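Local coordinates for Slr1438 protein (Synechocystis sp., PDB 3K25), which is of uncharacterised function but may bind carbohydrate and act as a sugar isomerase, at residues A178-K188 / D207-A218. Sequence-based numbering, arbitrary orientation.
Sequences AIPANDYLDQK and DLAFTQISQPRA
Ile-179 and Tyr-184 take the Phe-210 ring between them, a compact example of an aromatic ring packed on both faces by aliphatic carbon. From one face comes CG2 of Ile-179, 3.7 Å from the ring centroid and almost on the ring normal; a chi1 of -53° turns this methyl anti to the backbone N, leaving the other branch to bring CD1 against CZ and CE2 of the ring. CB of Tyr-184 covers the opposite face, offset toward the rim, and Ala-181 CB meets CD1 of Phe-210 at 3.6 Å. With CG set between the backbone N and the carbonyl carbon (chi1 65°), the tyrosine ring runs alongside Leu-208, whose CD1 approaches CE2 obliquely, while His-193 meets the same ring from the neighbouring strand. Tyr-195 adds an edge-to-face contact to Phe-210. Replacing the ring by an alanine here is likely to open a gap between Ile-179 CG2 and Tyr-184 CB and to deprive Tyr-195 of its aromatic partner.

Backbone contacts frame the cluster. Strands 183-186 and 205-210 run as antiparallel neighbours, with Asp-186 and Leu-208 a non-hydrogen-bonded pair, and just past it Gln-187 N bonds to Asp-207 O at 3.0 Å. At the other end Pro-180, centre of an inverse gamma turn, offers its carbonyl to Ser-214 N at 2.7 Å.

Toward solvent the contact thins. Asn-182 is exposed and hardly touches the partner segment, Gln-212 contributes mainly its backbone O, against Ala-181, and the Gln-215 chain bends away after its CB meets Pro-180 CB at 3.4 Å. Lys-188 rests CG on Asp-207 CB, its NZ bonding instead to Glu-205 O. The chemistry thus implies a division of labour: apolar carbon fills the interior around Phe-210, whereas main-chain hydrogen bonds set the alignment on both flanks.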
ATOM      1  N   ALA A 178     -17.962  -4.017  -3.018  1.00 52.16           N
ATOM      2  CA  ALA A 178     -18.381  -4.598  -1.757  1.00 48.47           C
ATOM      3  C   ALA A 178     -17.528  -4.016  -0.642  1.00 41.96           C
ATOM      4  O   ALA A 178     -16.612  -4.665  -0.128  1.00 38.73           O
ATOM      5  CB  ALA A 178     -18.235  -6.114  -1.804  1.00 47.75           C
ATOM      6  N   ILE A 179     -17.842  -2.778  -0.287  1.00 52.62           N
ATOM      7  CA  ILE A 179     -17.149  -2.061   0.771  1.00 47.36           C
ATOM      8  C   ILE A 179     -18.084  -2.042   1.985  1.00 45.90           C
ATOM      9  O   ILE A 179     -19.231  -1.625   1.879  1.00 47.70           O
ATOM     10  CB  ILE A 179     -16.848  -0.638   0.310  1.00 48.03           C
ATOM     11  CG1 ILE A 179     -16.105  -0.699  -1.033  1.00 49.42           C
ATOM     12  CG2 ILE A 179     -16.054   0.100   1.377  1.00 44.13           C
ATOM     13  CD1 ILE A 179     -15.967   0.644  -1.745  1.00 49.81           C
ATOM     14  N   PRO A 180     -17.598  -2.500   3.152  1.00 43.28           N
ATOM     15  CA  PRO A 180     -18.365  -2.559   4.406  1.00 41.23           C
ATOM     16  C   PRO A 180     -18.479  -1.248   5.174  1.00 40.73           C
ATOM     17  O   PRO A 180     -17.962  -1.109   6.281  1.00 37.72           O
ATOM     18  CB  PRO A 180     -17.626  -3.622   5.199  1.00 37.82           C
ATOM     19  CG  PRO A 180     -16.193  -3.325   4.833  1.00 36.03           C
ATOM     20  CD  PRO A 180     -16.250  -3.070   3.333  1.00 38.27           C
ATOM     21  N   ALA A 181     -19.175  -0.295   4.574  1.00 31.76           N
ATOM     22  CA  ALA A 181     -19.394   1.013   5.175  1.00 34.12           C
ATOM     23  C   ALA A 181     -20.764   1.537   4.771  1.00 39.87           C
ATOM     24  O   ALA A 181     -21.456   0.934   3.958  1.00 42.04           O
ATOM     25  CB  ALA A 181     -18.321   1.982   4.718  1.00 32.11           C
ATOM     26  N   ASN A 182     -21.148   2.674   5.333  1.00 29.14           N
ATOM     27  CA  ASN A 182     -22.431   3.272   5.015  1.00 38.33           C
ATOM     28  C   ASN A 182     -22.227   4.690   4.521  1.00 44.15           C
ATOM     29  O   ASN A 182     -23.139   5.307   3.978  1.00 48.21           O
ATOM     30  CB  ASN A 182     -23.336   3.267   6.250  1.00 34.69           C
ATOM     31  CG  ASN A 182     -23.799   1.867   6.631  1.00 31.95           C
ATOM     32  OD1 ASN A 182     -24.268   1.106   5.786  1.00 33.33           O
ATOM     33  ND2 ASN A 182     -23.679   1.529   7.909  1.00 28.53           N
ATOM     34  N   ASP A 183     -21.014   5.197   4.711  1.00 43.09           N
ATOM     35  CA  ASP A 183     -20.665   6.552   4.303  1.00 51.82           C
ATOM     36  C   ASP A 183     -19.195   6.625   3.933  1.00 51.56           C
ATOM     37  O   ASP A 183     -18.404   5.792   4.358  1.00 48.31           O
ATOM     38  CB  ASP A 183     -20.915   7.530   5.449  1.00 57.25           C
ATOM     39  CG  ASP A 183     -22.369   7.612   5.842  1.00 59.56           C
ATOM     40  OD1 ASP A 183     -23.182   8.031   4.988  1.00 63.75           O
ATOM     41  OD2 ASP A 183     -22.694   7.263   7.000  1.00 56.49           O
ATOM     42  N   TYR A 184     -18.832   7.623   3.138  1.00 37.04           N
ATOM     43  CA  TYR A 184     -17.439   7.804   2.770  1.00 36.65           C
ATOM     44  C   TYR A 184     -17.074   9.283   2.802  1.00 35.47           C
ATOM     45  O   TYR A 184     -17.928  10.143   3.002  1.00 37.63           O
ATOM     46  CB  TYR A 184     -17.136   7.204   1.389  1.00 43.19           C
ATOM     47  CG  TYR A 184     -17.833   7.851   0.214  1.00 54.44           C
ATOM     48  CD1 TYR A 184     -19.016   7.323  -0.300  1.00 60.22           C
ATOM     49  CD2 TYR A 184     -17.282   8.965  -0.417  1.00 58.21           C
ATOM     50  CE1 TYR A 184     -19.629   7.890  -1.421  1.00 66.79           C
ATOM     51  CE2 TYR A 184     -17.888   9.538  -1.536  1.00 64.82           C
ATOM     52  CZ  TYR A 184     -19.059   8.995  -2.034  1.00 68.57           C
ATOM     53  OH  TYR A 184     -19.651   9.552  -3.144  1.00 74.54           O
ATOM     54  N   LEU A 185     -15.796   9.576   2.608  1.00 62.43           N
ATOM     55  CA  LEU A 185     -15.327  10.947   2.644  1.00 60.46           C
ATOM     56  C   LEU A 185     -14.534  11.297   1.387  1.00 60.10           C
ATOM     57  O   LEU A 185     -13.433  10.787   1.181  1.00 58.07           O
ATOM     58  CB  LEU A 185     -14.453  11.136   3.881  1.00 56.24           C
ATOM     59  CG  LEU A 185     -14.073  12.557   4.272  1.00 56.87           C
ATOM     60  CD1 LEU A 185     -13.179  13.181   3.210  1.00 56.10           C
ATOM     61  CD2 LEU A 185     -15.346  13.363   4.469  1.00 60.65           C
ATOM     62  N   ASP A 186     -15.099  12.167   0.551  1.00 62.62           N
ATOM     63  CA  ASP A 186     -14.428  12.592  -0.674  1.00 62.71           C
ATOM     64  C   ASP A 186     -13.266  13.480  -0.271  1.00 60.22           C
ATOM     65  O   ASP A 186     -13.416  14.693  -0.133  1.00 61.01           O
ATOM     66  CB  ASP A 186     -15.374  13.388  -1.570  1.00 64.55           C
ATOM     67  CG  ASP A 186     -14.700  13.865  -2.840  1.00 66.85           C
ATOM     68  OD1 ASP A 186     -14.430  13.024  -3.723  1.00 67.86           O
ATOM     69  OD2 ASP A 186     -14.429  15.079  -2.951  1.00 67.56           O
ATOM     70  N   GLN A 187     -12.107  12.867  -0.087  1.00 48.16           N
ATOM     71  CA  GLN A 187     -10.928  13.594   0.332  1.00 46.35           C
ATOM     72  C   GLN A 187     -10.602  14.807  -0.516  1.00 48.52           C
ATOM     73  O   GLN A 187      -9.863  15.688  -0.078  1.00 48.90           O
ATOM     74  CB  GLN A 187      -9.748  12.637   0.397  1.00 44.66           C
ATOM     75  CG  GLN A 187      -9.904  11.645   1.524  1.00 43.94           C
ATOM     76  CD  GLN A 187      -8.769  10.672   1.600  1.00 43.99           C
ATOM     77  OE1 GLN A 187      -8.639   9.793   0.754  1.00 45.37           O
ATOM     78  NE2 GLN A 187      -7.928  10.822   2.613  1.00 44.23           N
ATOM     79  N   LYS A 188     -11.159  14.867  -1.721  1.00 70.26           N
ATOM     80  CA  LYS A 188     -10.923  16.007  -2.598  1.00 72.18           C
ATOM     81  C   LYS A 188     -11.592  17.243  -2.002  1.00 77.64           C
ATOM     82  O   LYS A 188     -10.931  18.223  -1.656  1.00 76.84           O
ATOM     83  CB  LYS A 188     -11.506  15.743  -3.987  1.00 71.49           C
ATOM     84  CG  LYS A 188     -10.923  14.535  -4.693  1.00 64.71           C
ATOM     85  CD  LYS A 188     -11.482  14.376  -6.115  1.00 64.47           C
ATOM     86  CE  LYS A 188     -12.999  14.178  -6.118  1.00 64.84           C
ATOM     87  NZ  LYS A 188     -13.543  13.898  -7.474  1.00 70.53           N
ATOM     88  N   ASP A 207     -11.890   9.739  -4.973  1.00 47.89           N
ATOM     89  CA  ASP A 207     -10.902   9.638  -3.904  1.00 40.16           C
ATOM     90  C   ASP A 207     -11.666   9.515  -2.599  1.00 37.68           C
ATOM     91  O   ASP A 207     -11.739  10.464  -1.822  1.00 38.30           O
ATOM     92  CB  ASP A 207     -10.016  10.889  -3.883  1.00 41.39           C
ATOM     93  CG  ASP A 207      -8.782  10.724  -3.006  1.00 37.45           C
ATOM     94  OD1 ASP A 207      -8.918  10.556  -1.773  1.00 36.62           O
ATOM     95  OD2 ASP A 207      -7.664  10.759  -3.551  1.00 38.74           O
ATOM     96  N   LEU A 208     -12.227   8.334  -2.363  1.00 46.56           N
ATOM     97  CA  LEU A 208     -13.036   8.089  -1.176  1.00 44.31           C
ATOM     98  C   LEU A 208     -12.347   7.405   0.013  1.00 39.98           C
ATOM     99  O   LEU A 208     -11.617   6.418  -0.142  1.00 38.32           O
ATOM    100  CB  LEU A 208     -14.280   7.281  -1.569  1.00 44.87           C
ATOM    101  CG  LEU A 208     -15.053   7.665  -2.846  1.00 49.83           C
ATOM    102  CD1 LEU A 208     -14.988   9.174  -3.094  1.00 49.89           C
ATOM    103  CD2 LEU A 208     -14.459   6.926  -4.032  1.00 49.17           C
ATOM    104  N   ALA A 209     -12.606   7.936   1.207  1.00 39.65           N
ATOM    105  CA  ALA A 209     -12.047   7.384   2.436  1.00 33.63           C
ATOM    106  C   ALA A 209     -13.162   6.888   3.363  1.00 34.20           C
ATOM    107  O   ALA A 209     -13.850   7.689   4.007  1.00 37.22           O
ATOM    108  CB  ALA A 209     -11.205   8.437   3.148  1.00 28.36           C
ATOM    109  N   PHE A 210     -13.350   5.570   3.413  1.00 33.17           N
ATOM    110  CA  PHE A 210     -14.350   4.971   4.283  1.00 34.07           C
ATOM    111  C   PHE A 210     -13.675   4.730   5.639  1.00 31.36           C
ATOM    112  O   PHE A 210     -12.999   3.722   5.836  1.00 29.70           O
ATOM    113  CB  PHE A 210     -14.803   3.638   3.707  1.00 34.14           C
ATOM    114  CG  PHE A 210     -15.370   3.732   2.323  1.00 39.97           C
ATOM    115  CD1 PHE A 210     -16.741   3.863   2.124  1.00 44.90           C
ATOM    116  CD2 PHE A 210     -14.539   3.651   1.211  1.00 40.83           C
ATOM    117  CE1 PHE A 210     -17.281   3.908   0.843  1.00 48.86           C
ATOM    118  CE2 PHE A 210     -15.068   3.695  -0.077  1.00 45.10           C
ATOM    119  CZ  PHE A 210     -16.444   3.822  -0.261  1.00 48.86           C
ATOM    120  N   THR A 211     -13.845   5.644   6.581  1.00 37.65           N
ATOM    121  CA  THR A 211     -13.202   5.467   7.873  1.00 36.40           C
ATOM    122  C   THR A 211     -14.053   4.750   8.914  1.00 36.69           C
ATOM    123  O   THR A 211     -13.664   4.672  10.084  1.00 34.56           O
ATOM    124  CB  THR A 211     -12.751   6.820   8.456  1.00 39.16           C
ATOM    125  OG1 THR A 211     -13.900   7.635   8.718  1.00 43.27           O
ATOM    126  CG2 THR A 211     -11.835   7.543   7.470  1.00 41.82           C
ATOM    127  N   GLN A 212     -15.202   4.224   8.492  1.00 63.97           N
ATOM    128  CA  GLN A 212     -16.117   3.507   9.387  1.00 64.61           C
ATOM    129  C   GLN A 212     -16.554   2.215   8.703  1.00 64.39           C
ATOM    130  O   GLN A 212     -17.568   2.182   8.004  1.00 68.68           O
ATOM    131  CB  GLN A 212     -17.344   4.371   9.678  1.00 69.20           C
ATOM    132  CG  GLN A 212     -18.211   3.881  10.822  1.00 72.21           C
ATOM    133  CD  GLN A 212     -17.498   3.954  12.155  1.00 72.37           C
ATOM    134  OE1 GLN A 212     -16.916   4.982  12.502  1.00 75.35           O
ATOM    135  NE2 GLN A 212     -17.545   2.863  12.913  1.00 69.72           N
ATOM    136  N   ILE A 213     -15.788   1.149   8.912  1.00 37.83           N
ATOM    137  CA  ILE A 213     -16.088  -0.131   8.274  1.00 37.01           C
ATOM    138  C   ILE A 213     -16.552  -1.205   9.238  1.00 36.04           C
ATOM    139  O   ILE A 213     -16.113  -1.249  10.390  1.00 33.69           O
ATOM    140  CB  ILE A 213     -14.861  -0.655   7.475  1.00 34.39           C
ATOM    141  CG1 ILE A 213     -13.642  -0.803   8.396  1.00 29.44           C
ATOM    142  CG2 ILE A 213     -14.563   0.295   6.316  1.00 32.10           C
ATOM    143  CD1 ILE A 213     -12.397  -1.264   7.688  1.00 27.16           C
ATOM    144  N   SER A 214     -17.427  -2.079   8.751  1.00 38.51           N
ATOM    145  CA  SER A 214     -17.993  -3.149   9.567  1.00 41.35           C
ATOM    146  C   SER A 214     -17.455  -4.550   9.280  1.00 41.62           C
ATOM    147  O   SER A 214     -17.965  -5.541   9.810  1.00 42.85           O
ATOM    148  CB  SER A 214     -19.511  -3.157   9.398  1.00 44.27           C
ATOM    149  OG  SER A 214     -19.870  -3.249   8.030  1.00 48.34           O
ATOM    150  N   GLN A 215     -16.429  -4.631   8.442  1.00 52.92           N
ATOM    151  CA  GLN A 215     -15.842  -5.915   8.076  1.00 53.59           C
ATOM    152  C   GLN A 215     -14.339  -5.789   7.905  1.00 51.13           C
ATOM    153  O   GLN A 215     -13.847  -4.781   7.412  1.00 51.43           O
ATOM    154  CB  GLN A 215     -16.432  -6.411   6.754  1.00 58.50           C
ATOM    155  CG  GLN A 215     -17.857  -6.928   6.811  1.00 64.81           C
ATOM    156  CD  GLN A 215     -17.911  -8.419   7.035  1.00 69.91           C
ATOM    157  OE1 GLN A 215     -17.646  -8.899   8.132  1.00 69.36           O
ATOM    158  NE2 GLN A 215     -18.238  -9.165   5.987  1.00 74.33           N
ATOM    159  N   PRO A 216     -13.589  -6.816   8.314  1.00 48.34           N
ATOM    160  CA  PRO A 216     -12.133  -6.782   8.177  1.00 45.14           C
ATOM    161  C   PRO A 216     -11.760  -7.194   6.748  1.00 44.74           C
ATOM    162  O   PRO A 216     -10.712  -7.802   6.514  1.00 43.99           O
ATOM    163  CB  PRO A 216     -11.681  -7.800   9.212  1.00 44.57           C
ATOM    164  CG  PRO A 216     -12.751  -8.861   9.087  1.00 48.20           C
ATOM    165  CD  PRO A 216     -14.024  -8.028   9.035  1.00 48.72           C
ATOM    166  N   ARG A 217     -12.635  -6.867   5.798  1.00 41.43           N
ATOM    167  CA  ARG A 217     -12.405  -7.211   4.402  1.00 41.54           C
ATOM    168  C   ARG A 217     -13.211  -6.348   3.451  1.00 41.58           C
ATOM    169  O   ARG A 217     -14.049  -5.562   3.866  1.00 41.31           O
ATOM    170  CB  ARG A 217     -12.757  -8.680   4.140  1.00 45.26           C
ATOM    171  CG  ARG A 217     -14.225  -9.043   4.372  1.00 46.66           C
ATOM    172  CD  ARG A 217     -14.531 -10.460   3.888  1.00 51.91           C
ATOM    173  NE  ARG A 217     -13.521 -11.424   4.327  1.00 52.30           N
ATOM    174  CZ  ARG A 217     -13.307 -11.788   5.592  1.00 53.01           C
ATOM    175  NH1 ARG A 217     -14.042 -11.280   6.580  1.00 52.84           N
ATOM    176  NH2 ARG A 217     -12.332 -12.649   5.874  1.00 52.25           N
ATOM    177  N   ALA A 218     -12.947  -6.532   2.161  1.00 22.76           N
ATOM    178  CA  ALA A 218     -13.613  -5.799   1.083  1.00 24.41           C
ATOM    179  C   ALA A 218     -13.163  -6.414  -0.256  1.00 27.45           C
ATOM    180  O   ALA A 218     -12.120  -7.069  -0.330  1.00 25.96           O
ATOM    181  CB  ALA A 218     -13.235  -4.321   1.145  1.00 18.15           C
TER